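Local coordinates for amphoterin-induced protein 1 (Mus musculus, PDB 2XOT) that promotes the growth and fasciculation of neurites, may mediate homophilic and heterophilic cell-cell interaction, and dimerises through its leucine-rich repeats, at residues 9-17 / 30-40. Residues are numbered along the deposited sequence; the frame is centred on the assembly and turned at random.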
loop_
_atom_site.group_PDB
_atom_site.type_symbol
_atom_site.label_atom_id
_atom_site.label_comp_id
_atom_site.label_asym_id
_atom_site.label_seq_id
_atom_site.Cartn_x
_atom_site.Cartn_y
_atom_site.Cartn_z
ATOM N N VAL B 9 -9.157 -25.905 8.257
ATOM C CA VAL B 9 -10.043 -24.786 7.828
ATOM C C VAL B 9 -9.953 -24.654 6.332
ATOM O O VAL B 9 -9.969 -23.533 5.774
ATOM C CB VAL B 9 -9.651 -23.455 8.522
ATOM N N VAL B 10 -9.938 -25.828 5.697
ATOM C CA VAL B 10 -9.513 -26.005 4.332
ATOM C C VAL B 10 -10.683 -26.442 3.453
ATOM O O VAL B 10 -11.586 -27.090 4.006
ATOM C CB VAL B 10 -8.411 -27.079 4.314
ATOM N N SER B 11 -10.779 -26.146 2.133
ATOM C CA SER B 11 -9.984 -25.290 1.161
ATOM C C SER B 11 -8.504 -24.892 1.224
ATOM O O SER B 11 -7.982 -24.371 0.241
ATOM C CB SER B 11 -10.785 -24.021 0.779
ATOM O OG SER B 11 -10.551 -22.909 1.631
ATOM N N CYS B 12 -7.809 -25.218 2.295
ATOM C CA CYS B 12 -6.451 -24.790 2.508
ATOM C C CYS B 12 -5.542 -25.819 1.872
ATOM O O CYS B 12 -5.563 -26.965 2.283
ATOM C CB CYS B 12 -6.145 -24.717 3.998
ATOM S SG CYS B 12 -4.625 -23.884 4.369
ATOM N N PRO B 13 -4.712 -25.407 0.897
ATOM C CA PRO B 13 -3.800 -26.374 0.281
ATOM C C PRO B 13 -2.875 -26.972 1.306
ATOM O O PRO B 13 -2.795 -26.466 2.414
ATOM C CB PRO B 13 -3.016 -25.526 -0.718
ATOM C CG PRO B 13 -3.903 -24.365 -0.993
ATOM C CD PRO B 13 -4.565 -24.069 0.301
ATOM N N ALA B 14 -2.135 -27.997 0.897
ATOM C CA ALA B 14 -1.443 -28.917 1.808
ATOM C C ALA B 14 -0.416 -28.315 2.775
ATOM O O ALA B 14 -0.465 -28.561 3.985
ATOM C CB ALA B 14 -0.761 -30.027 0.985
ATOM N N ASN B 15 0.541 -27.578 2.256
ATOM C CA ASN B 15 1.625 -27.061 3.088
ATOM C C ASN B 15 1.473 -25.558 3.428
ATOM O O ASN B 15 2.464 -24.836 3.601
ATOM C CB ASN B 15 2.950 -27.336 2.382
ATOM C CG ASN B 15 3.282 -28.799 2.360
ATOM O OD1 ASN B 15 3.780 -29.334 3.338
ATOM N ND2 ASN B 15 2.975 -29.457 1.266
ATOM N N CYS B 16 0.221 -25.125 3.564
ATOM C CA CYS B 16 -0.100 -23.722 3.785
ATOM C C CYS B 16 -0.807 -23.491 5.098
ATOM O O CYS B 16 -1.480 -24.362 5.643
ATOM C CB CYS B 16 -1.010 -23.222 2.671
ATOM S SG CYS B 16 -0.245 -23.284 1.081
ATOM N N LEU B 17 -0.645 -22.279 5.585
ATOM C CA LEU B 17 -1.447 -21.733 6.645
ATOM C C LEU B 17 -2.407 -20.812 5.940
ATOM O O LEU B 17 -1.986 -19.919 5.223
ATOM C CB LEU B 17 -0.591 -20.879 7.558
ATOM C CG LEU B 17 0.181 -21.448 8.734
ATOM C CD1 LEU B 17 1.317 -20.448 9.098
ATOM C CD2 LEU B 17 -0.796 -21.657 9.877
ATOM N N LEU B 30 9.119 -26.643 -0.691
ATOM C CA LEU B 30 8.257 -27.092 -1.786
ATOM C C LEU B 30 8.977 -26.985 -3.123
ATOM O O LEU B 30 9.559 -25.937 -3.423
ATOM C CB LEU B 30 6.981 -26.251 -1.868
ATOM C CG LEU B 30 6.064 -26.220 -0.655
ATOM C CD1 LEU B 30 4.914 -25.231 -0.913
ATOM C CD2 LEU B 30 5.546 -27.614 -0.325
ATOM N N PRO B 31 8.955 -28.063 -3.928
ATOM C CA PRO B 31 9.507 -28.002 -5.264
ATOM C C PRO B 31 8.482 -27.558 -6.310
ATOM O O PRO B 31 8.857 -27.225 -7.422
ATOM C CB PRO B 31 9.947 -29.441 -5.498
ATOM C CG PRO B 31 8.931 -30.231 -4.836
ATOM C CD PRO B 31 8.469 -29.421 -3.631
ATOM N N ASN B 32 7.204 -27.558 -5.960
ATOM C CA ASN B 32 6.149 -27.078 -6.851
ATOM C C ASN B 32 5.165 -26.263 -6.046
ATOM O O ASN B 32 5.130 -26.381 -4.826
ATOM C CB ASN B 32 5.389 -28.247 -7.466
ATOM C CG ASN B 32 6.297 -29.193 -8.257
ATOM O OD1 ASN B 32 6.727 -28.868 -9.369
ATOM N ND2 ASN B 32 6.578 -30.371 -7.689
ATOM N N VAL B 33 4.342 -25.468 -6.727
ATOM C CA VAL B 33 3.327 -24.651 -6.054
ATOM C C VAL B 33 2.213 -25.563 -5.530
ATOM O O VAL B 33 1.787 -26.471 -6.249
ATOM C CB VAL B 33 2.677 -23.632 -7.019
ATOM C CG1 VAL B 33 1.703 -22.734 -6.264
ATOM C CG2 VAL B 33 3.734 -22.776 -7.757
ATOM N N PRO B 34 1.727 -25.336 -4.288
ATOM C CA PRO B 34 0.550 -26.057 -3.801
ATOM C C PRO B 34 -0.626 -26.124 -4.777
ATOM O O PRO B 34 -1.007 -25.108 -5.383
ATOM C CB PRO B 34 0.157 -25.257 -2.562
ATOM C CG PRO B 34 1.456 -24.818 -2.011
ATOM C CD PRO B 34 2.261 -24.446 -3.242
ATOM N N GLN B 35 -1.203 -27.321 -4.914
ATOM C CA GLN B 35 -2.378 -27.537 -5.771
ATOM C C GLN B 35 -3.644 -26.868 -5.231
ATOM O O GLN B 35 -3.811 -26.728 -4.028
ATOM C CB GLN B 35 -2.643 -29.041 -5.906
ATOM C CG GLN B 35 -1.660 -29.780 -6.817
ATOM C CD GLN B 35 -2.123 -31.212 -7.136
ATOM O OE1 GLN B 35 -1.632 -32.186 -6.539
ATOM N NE2 GLN B 35 -3.081 -31.339 -8.070
ATOM N N SER B 36 -4.547 -26.495 -6.134
ATOM C CA SER B 36 -5.886 -26.018 -5.782
ATOM C C SER B 36 -5.824 -24.791 -4.877
ATOM O O SER B 36 -6.324 -24.790 -3.742
ATOM C CB SER B 36 -6.743 -27.146 -5.155
ATOM O OG SER B 36 -7.210 -28.045 -6.161
ATOM N N LEU B 37 -5.203 -23.743 -5.405
ATOM C CA LEU B 37 -5.121 -22.456 -4.711
ATOM C C LEU B 37 -6.487 -21.773 -4.732
ATOM O O LEU B 37 -7.070 -21.597 -5.794
ATOM C CB LEU B 37 -4.073 -21.569 -5.364
ATOM C CG LEU B 37 -2.621 -22.051 -5.270
ATOM C CD1 LEU B 37 -1.732 -21.211 -6.202
ATOM C CD2 LEU B 37 -2.109 -22.044 -3.807
ATOM N N PRO B 38 -7.014 -21.391 -3.551
ATOM C CA PRO B 38 -8.370 -20.847 -3.512
ATOM C C PRO B 38 -8.506 -19.491 -4.198
ATOM O O PRO B 38 -7.594 -18.667 -4.157
ATOM C CB PRO B 38 -8.691 -20.749 -2.017
ATOM C CG PRO B 38 -7.533 -21.297 -1.295
ATOM C CD PRO B 38 -6.402 -21.494 -2.216
ATOM N N SER B 39 -9.644 -19.261 -4.831
ATOM C CA SER B 39 -9.830 -18.032 -5.599
ATOM C C SER B 39 -9.941 -16.779 -4.735
ATOM O O SER B 39 -9.734 -15.673 -5.231
ATOM C CB SER B 39 -11.072 -18.149 -6.472
ATOM O OG SER B 39 -12.102 -18.726 -5.720
ATOM N N TYR B 40 -10.270 -16.948 -3.457
ATOM C CA TYR B 40 -10.317 -15.823 -2.500
ATOM C C TYR B 40 -8.941 -15.253 -2.102
ATOM O O TYR B 40 -8.880 -14.216 -1.433
ATOM C CB TYR B 40 -11.149 -16.199 -1.254
ATOM C CG TYR B 40 -10.649 -17.388 -0.438
ATOM C CD1 TYR B 40 -9.425 -17.357 0.191
ATOM C CD2 TYR B 40 -11.426 -18.523 -0.278
ATOM C CE1 TYR B 40 -8.958 -18.418 0.915
ATOM C CE2 TYR B 40 -10.971 -19.600 0.463
ATOM C CZ TYR B 40 -9.740 -19.545 1.058
ATOM O OH TYR B 40 -9.266 -20.601 1.825
HETATM O O HOH W 1 -3.031 -28.750 -1.924
#
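Pro13 is the centre of this contact, set against two prolines and a leucine of segment 30-40. Its CB lies 3.7 Å from CB of Pro34, and its CG is 4.1 Å from CD2 of Leu37. The rings of Pro13 and Pro38 point at each other, with CG of Pro13 4.0 Å from CD of Pro38. The backbone carbonyls of Gln35 and Ser36 also border the Pro13 ring. A water links the backbones beside it, accepting from Ala14 N and donating to Gln35 O. At one end, Ser11 OG hydrogen-bonds to Tyr40 OH at 2.6 Å, in the plane of the phenol ring and at its edge. CB of Pro38 lies over one face of that ring, nearer its edge than its middle. The Tyr40 CG sits between the backbone N and the carbonyl carbon (chi1 60°), which lets the ring lie against Pro38. A leucine at Tyr40 would probably leave the Ser11 hydroxyl without this partner and Pro38 without a flat face to pack on. At the other end, the Asn15 amide runs alongside Leu30, its ND2 3.5 Å from CD2 of Leu30. Between the ends, Cys16 SG touches Pro34 CG at 3.8 Å. The disulfides Cys12-Cys18 and Cys16-Cys25 tie segment 9-17 to the chain that follows it, as expected of a cysteine-rich LRRNT cap. Tyr40 also meets Phe225 of the second subunit. Pro13, Leu37 and Pro38 all rest on Leu23 of strand 22-24. The contact thus closes the N-terminal end of the solenoid, joining the loop before strand 17-19 to the one that leads into strand 43-45.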